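Local coordinates for thioredoxin domain-containing protein (Vibrio parahaemolyticus, PDB 2R5S) that is of unknown function but is tentatively credited as a whole with protein-disulfide reductase activity, this part being its helical tetratricopeptide-repeat region, at residues E15-Q18 / Q24-N27; N27-L32 / G40-A45; E126-L131 / D152-L157; E57-L62 / A80-H85. All coordinates share one frame; numbering follows the deposited sequence.

Overall arrangement
Four helix-helix contacts illustrate how a helical repeat region is held by apolar packing. Contacts 1 and 2 share helix 22-30, which helix 9-18 meets in one and helix 40-52 in the other; they touch where L16 CD2 lies 3.7 Å from V28 CG2. Contact 4 joins helices 56-63 and 73-88 in the same repeat region as contacts 1 and 2, and reaches contact 2 through L62. Contact 3, in the later repeat range, lies across the chain's centre, with its own centre about 24 Å from that of contact 1. Contacts 2 and 3 involve aliphatic side chains alone and are buried, whereas contact 1 is partly buried and brings in Q24. Contact 4, mostly buried, adds exposed Q60 at its margin.

Contact 1: E15-Q18 / Q24-N27; sequences ELLQ and QALN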
loop_
_atom_site.group_PDB
_atom_site.type_symbol
_atom_site.label_atom_id
_atom_site.label_comp_id
_atom_site.label_asym_id
_atom_site.label_seq_id
_atom_site.Cartn_x
_atom_site.Cartn_y
_atom_site.Cartn_z
ATOM N N GLU A 15 4.167 21.586 -4.645
ATOM C CA GLU A 15 3.253 22.083 -3.640
ATOM C C GLU A 15 2.584 20.960 -2.822
ATOM O O GLU A 15 2.502 21.040 -1.590
ATOM C CB GLU A 15 2.194 22.932 -4.325
ATOM C CG GLU A 15 2.698 24.290 -4.798
ATOM C CD GLU A 15 2.682 25.345 -3.700
ATOM O OE1 GLU A 15 3.748 25.984 -3.471
ATOM O OE2 GLU A 15 1.597 25.542 -3.083
ATOM N N LEU A 16 2.114 19.926 -3.519
ATOM C CA LEU A 16 1.428 18.794 -2.901
ATOM C C LEU A 16 2.328 17.948 -1.992
ATOM O O LEU A 16 1.872 17.493 -0.957
ATOM C CB LEU A 16 0.816 17.905 -3.987
ATOM C CG LEU A 16 -0.660 17.793 -4.392
ATOM C CD1 LEU A 16 -1.610 18.743 -3.716
ATOM C CD2 LEU A 16 -0.889 17.690 -5.926
ATOM N N LEU A 17 3.575 17.705 -2.404
ATOM C CA LEU A 17 4.561 17.021 -1.552
ATOM C C LEU A 17 4.909 17.829 -0.274
ATOM O O LEU A 17 4.947 17.307 0.844
ATOM C CB LEU A 17 5.844 16.738 -2.340
ATOM C CG LEU A 17 5.828 15.764 -3.494
ATOM C CD1 LEU A 17 7.041 16.046 -4.388
ATOM C CD2 LEU A 17 5.829 14.321 -2.967
ATOM N N GLN A 18 5.145 19.112 -0.447
ATOM C CA GLN A 18 5.384 19.992 0.692
ATOM C C GLN A 18 4.333 19.703 1.788
ATOM O O GLN A 18 4.644 19.670 2.990
ATOM C CB GLN A 18 5.309 21.448 0.226
ATOM C CG GLN A 18 6.265 22.414 0.936
ATOM C CD GLN A 18 5.846 22.772 2.376
ATOM O OE1 GLN A 18 4.928 23.579 2.606
ATOM N NE2 GLN A 18 6.548 22.200 3.347
ATOM N N GLN A 24 -2.640 12.785 -3.901
ATOM C CA GLN A 24 -2.845 13.834 -4.931
ATOM C C GLN A 24 -1.624 14.063 -5.834
ATOM O O GLN A 24 -1.745 14.095 -7.085
ATOM C CB GLN A 24 -3.326 15.168 -4.321
ATOM C CG GLN A 24 -4.734 15.141 -3.876
ATOM C CD GLN A 24 -5.147 16.457 -3.225
ATOM O OE1 GLN A 24 -5.240 17.485 -3.897
ATOM N NE2 GLN A 24 -5.399 16.429 -1.917
ATOM N N ALA A 25 -0.451 14.184 -5.201
ATOM C CA ALA A 25 0.811 14.275 -5.914
ATOM C C ALA A 25 1.033 13.144 -6.935
ATOM O O ALA A 25 1.522 13.395 -8.037
ATOM C CB ALA A 25 1.976 14.362 -4.912
ATOM N N LEU A 26 0.701 11.903 -6.573
ATOM C CA LEU A 26 0.827 10.730 -7.503
ATOM C C LEU A 26 -0.177 10.806 -8.631
ATOM O O LEU A 26 0.077 10.402 -9.787
ATOM C CB LEU A 26 0.554 9.418 -6.753
ATOM C CG LEU A 26 1.748 8.645 -6.194
ATOM C CD1 LEU A 26 1.283 7.689 -5.041
ATOM C CD2 LEU A 26 2.447 7.888 -7.280
ATOM N N ASN A 27 -1.334 11.336 -8.290
ATOM C CA ASN A 27 -2.316 11.626 -9.316
ATOM C C ASN A 27 -1.883 12.692 -10.343
ATOM O O ASN A 27 -2.081 12.516 -11.565
ATOM C CB ASN A 27 -3.632 11.992 -8.695
ATOM C CG ASN A 27 -4.705 12.212 -9.729
ATOM O OD1 ASN A 27 -5.109 13.347 -9.979
ATOM N ND2 ASN A 27 -5.184 11.133 -10.326
#
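L16 packs against Q24 and A25 where helix 9-18 meets helix 22-30 just after a short turn, a helix-turn-helix arrangement of the tetratricopeptide-repeat kind. The purely apolar part centres on the methyl of A25: L16 CB faces A25 CB at 3.8 Å, and the methyl CD2 of L17 adds a looser touch, 4.3 Å from A25 CB. With nothing larger than a methyl on the A25 side, the CA atoms of L16 and A25 come within 5.5 Å of each other.

A second kind of contact sets the leucine against backbone and amide. L16 CD2 rests on the peptide link between Q24 and A25, 3.6 Å from A25 N. The L16 side chain crosses that of Q24 at about a right angle: L16 CG lies 3.7 Å from Q24 CB, and L16 CD1 approaches the amide oxygen OE1 of Q24 at 3.8 Å. Q24 CG stands beside its backbone N (chi1 -73°) and the chain runs on extended, which brings the amide round to L16 CD1 while CG stays clear of the leucine.

Helix 40-52 completes the surroundings, its C49 touching both L17 and A25, and a buffer molecule, MES, lies beside L17. No hydrogen bond joins the two segments, so close fit and dispersion hold the helices together here, with the glutamine contributing its CB and, at its far end, OE1.

Contact 2: N27-L32 / G40-A45; sequences NVIQTL and GDVKLA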
loop_
_atom_site.group_PDB
_atom_site.type_symbol
_atom_site.label_atom_id
_atom_site.label_comp_id
_atom_site.label_asym_id
_atom_site.label_seq_id
_atom_site.Cartn_x
_atom_site.Cartn_y
_atom_site.Cartn_z
ATOM N N ASN A 27 -1.334 11.336 -8.290
ATOM C CA ASN A 27 -2.316 11.626 -9.316
ATOM C C ASN A 27 -1.883 12.692 -10.343
ATOM O O ASN A 27 -2.081 12.516 -11.565
ATOM C CB ASN A 27 -3.632 11.992 -8.695
ATOM C CG ASN A 27 -4.705 12.212 -9.729
ATOM O OD1 ASN A 27 -5.109 13.347 -9.979
ATOM N ND2 ASN A 27 -5.184 11.133 -10.326
ATOM N N VAL A 28 -1.248 13.769 -9.867
ATOM C CA VAL A 28 -0.789 14.797 -10.817
ATOM C C VAL A 28 0.372 14.276 -11.687
ATOM O O VAL A 28 0.488 14.611 -12.876
ATOM C CB VAL A 28 -0.422 16.072 -10.092
ATOM C CG1 VAL A 28 0.168 17.055 -11.043
ATOM C CG2 VAL A 28 -1.691 16.674 -9.362
ATOM N N ILE A 29 1.237 13.484 -11.058
ATOM C CA ILE A 29 2.354 12.828 -11.739
ATOM C C ILE A 29 1.872 11.994 -12.897
ATOM O O ILE A 29 2.460 12.049 -13.997
ATOM C CB ILE A 29 3.139 11.884 -10.809
ATOM C CG1 ILE A 29 3.819 12.697 -9.707
ATOM C CG2 ILE A 29 4.223 11.071 -11.585
ATOM C CD1 ILE A 29 4.616 13.815 -10.237
ATOM N N GLN A 30 0.850 11.174 -12.655
ATOM C CA GLN A 30 0.466 10.254 -13.718
ATOM C C GLN A 30 -0.184 11.067 -14.842
ATOM O O GLN A 30 -0.354 10.576 -15.907
ATOM C CB GLN A 30 -0.279 8.952 -13.257
ATOM C CG GLN A 30 -1.466 9.071 -12.225
ATOM C CD GLN A 30 -2.896 9.015 -12.841
ATOM O OE1 GLN A 30 -3.851 9.542 -12.245
ATOM N NE2 GLN A 30 -3.044 8.382 -14.027
ATOM N N THR A 31 -0.448 12.350 -14.617
ATOM C CA THR A 31 -0.970 13.168 -15.702
ATOM C C THR A 31 0.089 13.880 -16.537
ATOM O O THR A 31 -0.254 14.398 -17.586
ATOM C CB THR A 31 -2.051 14.216 -15.261
ATOM O OG1 THR A 31 -1.402 15.444 -14.884
ATOM C CG2 THR A 31 -2.908 13.675 -14.122
ATOM N N LEU A 32 1.354 13.923 -16.092
ATOM C CA LEU A 32 2.430 14.515 -16.913
ATOM C C LEU A 32 2.692 13.673 -18.182
ATOM O O LEU A 32 2.268 12.507 -18.276
ATOM C CB LEU A 32 3.739 14.673 -16.122
ATOM C CG LEU A 32 3.716 15.303 -14.716
ATOM C CD1 LEU A 32 4.867 14.833 -13.913
ATOM C CD2 LEU A 32 3.691 16.796 -14.692
ATOM N N GLY A 40 14.427 11.712 -13.993
ATOM C CA GLY A 40 14.874 11.014 -12.811
ATOM C C GLY A 40 14.444 11.749 -11.531
ATOM O O GLY A 40 14.391 11.126 -10.488
ATOM N N ASP A 41 14.149 13.045 -11.574
ATOM C CA ASP A 41 13.763 13.757 -10.303
ATOM C C ASP A 41 12.277 13.489 -10.039
ATOM O O ASP A 41 11.868 13.403 -8.907
ATOM C CB ASP A 41 14.065 15.272 -10.319
ATOM C CG ASP A 41 13.439 16.034 -11.506
ATOM O OD1 ASP A 41 13.097 15.453 -12.538
ATOM O OD2 ASP A 41 13.324 17.268 -11.430
ATOM N N VAL A 42 11.493 13.235 -11.118
ATOM C CA VAL A 42 10.065 12.987 -10.987
ATOM C C VAL A 42 9.880 11.591 -10.443
ATOM O O VAL A 42 9.055 11.393 -9.527
ATOM C CB VAL A 42 9.245 13.278 -12.274
ATOM C CG1 VAL A 42 7.792 12.939 -12.069
ATOM C CG2 VAL A 42 9.302 14.747 -12.574
ATOM N N LYS A 43 10.679 10.644 -10.934
ATOM C CA LYS A 43 10.808 9.333 -10.316
ATOM C C LYS A 43 11.100 9.316 -8.859
ATOM O O LYS A 43 10.461 8.603 -8.148
ATOM C CB LYS A 43 11.910 8.485 -11.004
ATOM C CG LYS A 43 11.457 8.026 -12.401
ATOM C CD LYS A 43 12.604 7.130 -12.998
ATOM C CE LYS A 43 12.125 6.372 -14.241
ATOM N NZ LYS A 43 13.354 5.627 -14.778
ATOM N N LEU A 44 12.051 10.078 -8.397
ATOM C CA LEU A 44 12.276 10.119 -6.953
ATOM C C LEU A 44 10.997 10.565 -6.241
ATOM O O LEU A 44 10.493 9.866 -5.413
ATOM C CB LEU A 44 13.453 11.052 -6.611
ATOM C CG LEU A 44 14.920 10.600 -6.706
ATOM C CD1 LEU A 44 15.081 9.105 -6.978
ATOM C CD2 LEU A 44 15.757 11.457 -7.629
ATOM N N ALA A 45 10.493 11.747 -6.546
ATOM C CA ALA A 45 9.133 12.225 -6.123
ATOM C C ALA A 45 8.089 11.096 -6.040
ATOM O O ALA A 45 7.429 10.916 -5.028
ATOM C CB ALA A 45 8.616 13.317 -7.144
#
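I29 and V42 run alongside each other, pointing opposite ways, while L32 and V42 meet tip to tip, so that one valine methyl serves two partners. That methyl is V42 CG1, placed opposite its own backbone N (chi1 178°) and extended toward helix 22-30. It lies 3.8 Å from I29 CD1 and 3.9 Å from L32 CD1; I29 CG2 stands a little farther off, 4.1 Å from V42 CG1. The valine therefore projects toward two side chains three positions apart, I29 in helix and L32 in the loop that follows.

Backbone bonds fix the 27-32 segment near L32. L32 N donates to I29 O at 3.0 Å, and V28 O takes two bonds from T31, one from its backbone N and one from the hydroxyl OG1 at 2.9 Å. The hydroxyl approaches at a C=O...O angle of 133°, tilted 19° from the carbonyl plane.

In this tetratricopeptide-repeat region, V13 and L9 of helix 9-18 pack on I29 and L32 respectively, and Q37 touches both. No hydrogen bond crosses between the segments, and the junction with helix 40-52 is made by branched aliphatic carbons alone: a buried contact consistent with hydrophobic packing, with a bound MES beside V42.

Contact 3: E126-L131 / D152-L157; sequences EALELL and DILSAL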
loop_
_atom_site.group_PDB
_atom_site.type_symbol
_atom_site.label_atom_id
_atom_site.label_comp_id
_atom_site.label_asym_id
_atom_site.label_seq_id
_atom_site.Cartn_x
_atom_site.Cartn_y
_atom_site.Cartn_z
ATOM N N GLU A 126 -1.952 -9.179 1.230
ATOM C CA GLU A 126 -2.254 -10.310 2.134
ATOM C C GLU A 126 -3.342 -10.060 3.196
ATOM O O GLU A 126 -4.146 -10.949 3.406
ATOM C CB GLU A 126 -0.985 -10.775 2.875
ATOM C CG GLU A 126 0.100 -11.463 2.011
ATOM C CD GLU A 126 1.462 -11.409 2.693
ATOM O OE1 GLU A 126 2.000 -10.286 2.883
ATOM O OE2 GLU A 126 1.972 -12.482 3.089
ATOM N N ALA A 127 -3.295 -8.928 3.929
ATOM C CA ALA A 127 -4.372 -8.500 4.812
ATOM C C ALA A 127 -5.760 -8.634 4.106
ATOM O O ALA A 127 -6.652 -9.300 4.606
ATOM C CB ALA A 127 -4.166 -7.070 5.181
ATOM N N LEU A 128 -5.934 -7.990 2.954
ATOM C CA LEU A 128 -7.221 -7.928 2.284
ATOM C C LEU A 128 -7.532 -9.267 1.663
ATOM O O LEU A 128 -8.708 -9.606 1.485
ATOM C CB LEU A 128 -7.210 -6.851 1.193
ATOM C CG LEU A 128 -7.195 -5.409 1.708
ATOM C CD1 LEU A 128 -6.646 -4.378 0.710
ATOM C CD2 LEU A 128 -8.563 -4.950 2.305
ATOM N N GLU A 129 -6.519 -10.040 1.279
ATOM C CA GLU A 129 -6.844 -11.362 0.636
ATOM C C GLU A 129 -7.283 -12.298 1.769
ATOM O O GLU A 129 -8.275 -13.003 1.668
ATOM C CB GLU A 129 -5.644 -11.964 -0.056
ATOM C CG GLU A 129 -5.834 -13.446 -0.482
ATOM C CD GLU A 129 -6.397 -13.610 -1.867
ATOM O OE1 GLU A 129 -6.852 -12.594 -2.459
ATOM O OE2 GLU A 129 -6.416 -14.765 -2.396
ATOM N N LEU A 130 -6.570 -12.260 2.901
ATOM C CA LEU A 130 -7.037 -13.004 4.072
ATOM C C LEU A 130 -8.553 -12.811 4.294
ATOM O O LEU A 130 -9.322 -13.777 4.335
ATOM C CB LEU A 130 -6.295 -12.543 5.344
ATOM C CG LEU A 130 -6.318 -13.664 6.368
ATOM C CD1 LEU A 130 -5.566 -14.971 5.913
ATOM C CD2 LEU A 130 -5.786 -13.135 7.702
ATOM N N LEU A 131 -8.968 -11.558 4.429
ATOM C CA LEU A 131 -10.353 -11.220 4.753
ATOM C C LEU A 131 -11.293 -11.594 3.606
ATOM O O LEU A 131 -12.426 -12.055 3.830
ATOM C CB LEU A 131 -10.428 -9.727 5.077
ATOM C CG LEU A 131 -10.204 -9.377 6.591
ATOM C CD1 LEU A 131 -9.327 -10.400 7.298
ATOM C CD2 LEU A 131 -9.739 -7.939 6.965
ATOM N N ASP A 152 -12.054 -0.809 6.993
ATOM C CA ASP A 152 -11.114 0.153 7.592
ATOM C C ASP A 152 -9.758 0.046 6.846
ATOM O O ASP A 152 -9.109 1.045 6.593
ATOM C CB ASP A 152 -10.900 -0.101 9.100
ATOM C CG ASP A 152 -12.203 -0.065 9.935
ATOM O OD1 ASP A 152 -13.176 0.661 9.602
ATOM O OD2 ASP A 152 -12.224 -0.788 10.968
ATOM N N ILE A 153 -9.358 -1.166 6.453
ATOM C CA ILE A 153 -8.089 -1.326 5.704
ATOM C C ILE A 153 -8.182 -0.547 4.373
ATOM O O ILE A 153 -7.268 0.173 4.011
ATOM C CB ILE A 153 -7.644 -2.825 5.555
ATOM C CG1 ILE A 153 -6.988 -3.393 6.832
ATOM C CG2 ILE A 153 -6.594 -3.022 4.430
ATOM C CD1 ILE A 153 -7.670 -3.002 8.170
ATOM N N LEU A 154 -9.310 -0.627 3.695
ATOM C CA LEU A 154 -9.461 0.016 2.371
ATOM C C LEU A 154 -9.402 1.530 2.470
ATOM O O LEU A 154 -8.736 2.196 1.666
ATOM C CB LEU A 154 -10.774 -0.386 1.683
ATOM C CG LEU A 154 -10.911 -1.829 1.154
ATOM C CD1 LEU A 154 -12.314 -1.989 0.586
ATOM C CD2 LEU A 154 -9.890 -2.197 0.057
ATOM N N SER A 155 -10.141 2.068 3.441
ATOM C CA SER A 155 -10.215 3.486 3.587
ATOM C C SER A 155 -8.882 3.965 4.108
ATOM O O SER A 155 -8.361 5.001 3.660
ATOM C CB SER A 155 -11.416 3.911 4.449
ATOM O OG SER A 155 -11.132 3.888 5.839
ATOM N N ALA A 156 -8.294 3.225 5.036
ATOM C CA ALA A 156 -6.922 3.591 5.489
ATOM C C ALA A 156 -5.999 3.790 4.283
ATOM O O ALA A 156 -5.358 4.830 4.170
ATOM C CB ALA A 156 -6.338 2.555 6.439
ATOM N N LEU A 157 -5.986 2.805 3.387
ATOM C CA LEU A 157 -5.217 2.847 2.140
ATOM C C LEU A 157 -5.354 4.057 1.224
ATOM O O LEU A 157 -4.331 4.591 0.806
ATOM C CB LEU A 157 -5.396 1.561 1.323
ATOM C CG LEU A 157 -4.224 0.578 1.416
ATOM C CD1 LEU A 157 -3.420 0.788 2.716
ATOM C CD2 LEU A 157 -4.597 -0.928 1.189
#
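L128 meets I153, L154 and L157 between helical turns whose shortest polar bonds are their own: A156 N to D152 O and L130 N to E126 O, both 2.8 Å. Helices 124-135 and 145-157 pack in the near-antiparallel manner of neighbouring helices in a tetratricopeptide-repeat array. The segment axes come within 10.8 Å and make an angle of 153° between their N-to-C directions.

All contacts across the interface converge on L128. Its CG sits beside its backbone N (chi1 -71°), and both methyls at its end take part. CD2 faces the branch methyl of I153, whose side chain lies alongside that of L128 but points the other way. The same CD2 also touches L154 CD2 at 3.8 Å, the two leucines crossing at a slant. The other methyl, L128 CD1, extends to L157 CD2, 4.0 Å away, and also approaches I153 CG2 and L154 CD2.

Helix 162-174 closes over this layer: I163 and Y167 touch L128, while A164 touches L157. Y167 also uses its hydroxyl to hydrogen-bond E129 OE1, a polar tie next to the apolar layer. The tightest fit is the methyl pair L128 CD2 and I153 CG2, at 3.5 Å closer than carbons usually sit.

Contact 4: E57-L62 / A80-H85; sequences ELAQEL and AKLELH. With EDO (1,2-ethanediol), chain E.
L82 reaches from helix 73-88 toward A59 and Q60 on helix 56-63, and can be followed outward atom by atom. Its CB already points at the other helix, and CG, placed opposite the backbone N (chi1 -173°), carries the branch toward helix 56-63. There the methyls part. CD1 turns to A59 CB, a loose apolar approach of 4.5 Å. CD2, set opposite CA and so the farther extended of the two, is directed at the start of the Q60 side chain. It is modelled too close to Q60 CB to be trusted, so its placing against that side chain is doubtful. The glutamine side chain passes the leucine at about a right angle, and Q60 itself is exposed.

The contact belongs to the first tetratricopeptide-repeat region, and the pairing is helix-on-helix packing in which one leucine is turned to an alanine and a glutamine. L51 of helix 40-52 packs against both A59 and L82.

One turn beyond L82, the ring of H85 stacks with F56. A molecule of 1,2-ethanediol, probably a crystallisation additive, sits at the edge of that ring near its plane, with C1 close to ND1. Its O1 lies 2.9 Å from H85 O and may bond to it; the diol is also hydrogen-bonded to V121 O. Elsewhere on helix 73-88, the carboxylate of E83 bonds Q87 through OE1 and Q86 through OE2.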
loop_
_atom_site.group_PDB
_atom_site.type_symbol
_atom_site.label_atom_id
_atom_site.label_comp_id
_atom_site.label_asym_id
_atom_site.label_seq_id
_atom_site.Cartn_x
_atom_site.Cartn_y
_atom_site.Cartn_z
ATOM N N GLU A 57 6.181 -2.394 -2.751
ATOM C CA GLU A 57 6.531 -3.121 -3.957
ATOM C C GLU A 57 6.619 -2.264 -5.213
ATOM O O GLU A 57 7.603 -2.251 -5.892
ATOM C CB GLU A 57 5.503 -4.228 -4.176
ATOM C CG GLU A 57 5.900 -5.056 -5.249
ATOM C CD GLU A 57 6.472 -6.343 -4.738
ATOM O OE1 GLU A 57 5.923 -7.371 -5.184
ATOM O OE2 GLU A 57 7.435 -6.315 -3.888
ATOM N N LEU A 58 5.555 -1.558 -5.534
ATOM C CA LEU A 58 5.671 -0.463 -6.502
ATOM C C LEU A 58 6.872 0.466 -6.184
ATOM O O LEU A 58 7.620 0.770 -7.076
ATOM C CB LEU A 58 4.349 0.305 -6.582
ATOM C CG LEU A 58 3.132 -0.370 -7.232
ATOM C CD1 LEU A 58 1.994 0.627 -7.260
ATOM C CD2 LEU A 58 3.347 -0.969 -8.663
ATOM N N ALA A 59 7.085 0.897 -4.929
ATOM C CA ALA A 59 8.248 1.786 -4.636
ATOM C C ALA A 59 9.602 1.124 -5.014
ATOM O O ALA A 59 10.440 1.718 -5.681
ATOM C CB ALA A 59 8.260 2.271 -3.163
ATOM N N GLN A 60 9.778 -0.144 -4.675
ATOM C CA GLN A 60 11.058 -0.796 -4.868
ATOM C C GLN A 60 11.354 -0.984 -6.370
ATOM O O GLN A 60 12.487 -0.901 -6.831
ATOM C CB GLN A 60 11.014 -2.183 -4.218
ATOM C CG GLN A 60 12.229 -2.992 -4.544
ATOM C CD GLN A 60 11.899 -4.417 -4.715
ATOM O OE1 GLN A 60 11.658 -4.885 -5.850
ATOM N NE2 GLN A 60 11.893 -5.157 -3.613
ATOM N N GLU A 61 10.321 -1.301 -7.119
ATOM C CA GLU A 61 10.474 -1.580 -8.511
ATOM C C GLU A 61 10.729 -0.233 -9.250
ATOM O O GLU A 61 11.543 -0.151 -10.190
ATOM C CB GLU A 61 9.199 -2.300 -8.917
ATOM C CG GLU A 61 8.901 -2.492 -10.376
ATOM C CD GLU A 61 7.366 -2.384 -10.648
ATOM O OE1 GLU A 61 6.568 -3.044 -9.925
ATOM O OE2 GLU A 61 6.966 -1.609 -11.552
ATOM N N LEU A 62 10.047 0.828 -8.841
ATOM C CA LEU A 62 10.438 2.164 -9.342
ATOM C C LEU A 62 11.856 2.535 -8.971
ATOM O O LEU A 62 12.644 2.912 -9.843
ATOM C CB LEU A 62 9.538 3.325 -8.865
ATOM C CG LEU A 62 9.889 4.662 -9.508
ATOM C CD1 LEU A 62 9.741 4.549 -11.052
ATOM C CD2 LEU A 62 8.938 5.679 -8.970
ATOM N N ALA A 80 16.928 3.231 2.074
ATOM C CA ALA A 80 17.185 2.784 3.411
ATOM C C ALA A 80 15.847 2.624 4.029
ATOM O O ALA A 80 15.669 1.742 4.841
ATOM C CB ALA A 80 18.016 3.795 4.186
ATOM N N LYS A 81 14.910 3.506 3.670
ATOM C CA LYS A 81 13.537 3.400 4.188
ATOM C C LYS A 81 12.851 2.127 3.734
ATOM O O LYS A 81 12.213 1.468 4.551
ATOM C CB LYS A 81 12.699 4.619 3.833
ATOM C CG LYS A 81 13.009 5.861 4.836
ATOM C CD LYS A 81 12.209 7.109 4.321
ATOM C CE LYS A 81 12.140 8.099 5.405
ATOM N NZ LYS A 81 11.053 9.070 4.991
ATOM N N LEU A 82 13.023 1.775 2.453
ATOM C CA LEU A 82 12.402 0.580 1.919
ATOM C C LEU A 82 12.991 -0.627 2.591
ATOM O O LEU A 82 12.307 -1.561 2.897
ATOM C CB LEU A 82 12.590 0.521 0.391
ATOM C CG LEU A 82 11.863 -0.591 -0.371
ATOM C CD1 LEU A 82 10.324 -0.331 -0.167
ATOM C CD2 LEU A 82 12.241 -0.640 -1.854
ATOM N N GLU A 83 14.285 -0.619 2.861
ATOM C CA GLU A 83 14.933 -1.765 3.508
ATOM C C GLU A 83 14.509 -1.915 4.962
ATOM O O GLU A 83 14.188 -3.001 5.392
ATOM C CB GLU A 83 16.425 -1.669 3.391
ATOM C CG GLU A 83 17.122 -2.810 4.186
ATOM C CD GLU A 83 16.833 -4.254 3.589
ATOM O OE1 GLU A 83 16.777 -5.242 4.381
ATOM O OE2 GLU A 83 16.675 -4.406 2.334
ATOM N N LEU A 84 14.465 -0.838 5.742
ATOM C CA LEU A 84 13.851 -0.938 7.061
ATOM C C LEU A 84 12.362 -1.410 7.023
ATOM O O LEU A 84 11.985 -2.258 7.799
ATOM C CB LEU A 84 13.983 0.406 7.734
ATOM C CG LEU A 84 15.390 0.861 8.039
ATOM C CD1 LEU A 84 15.268 2.274 8.575
ATOM C CD2 LEU A 84 16.028 -0.086 9.077
ATOM N N HIS A 85 11.526 -0.913 6.088
ATOM C CA HIS A 85 10.122 -1.317 6.079
ATOM C C HIS A 85 10.014 -2.810 5.812
ATOM O O HIS A 85 9.173 -3.511 6.408
ATOM C CB HIS A 85 9.275 -0.538 5.028
ATOM C CG HIS A 85 8.940 0.857 5.466
ATOM N ND1 HIS A 85 8.341 1.127 6.682
ATOM C CD2 HIS A 85 9.190 2.063 4.891
ATOM C CE1 HIS A 85 8.221 2.435 6.834
ATOM N NE2 HIS A 85 8.733 3.024 5.763
HETATM C C1 EDO E . 6.769 -1.048 8.261
HETATM O O1 EDO E . 6.820 -2.324 7.564
HETATM C C2 EDO E . 6.622 -1.290 9.759
HETATM O O2 EDO E . 5.780 -0.331 10.401
#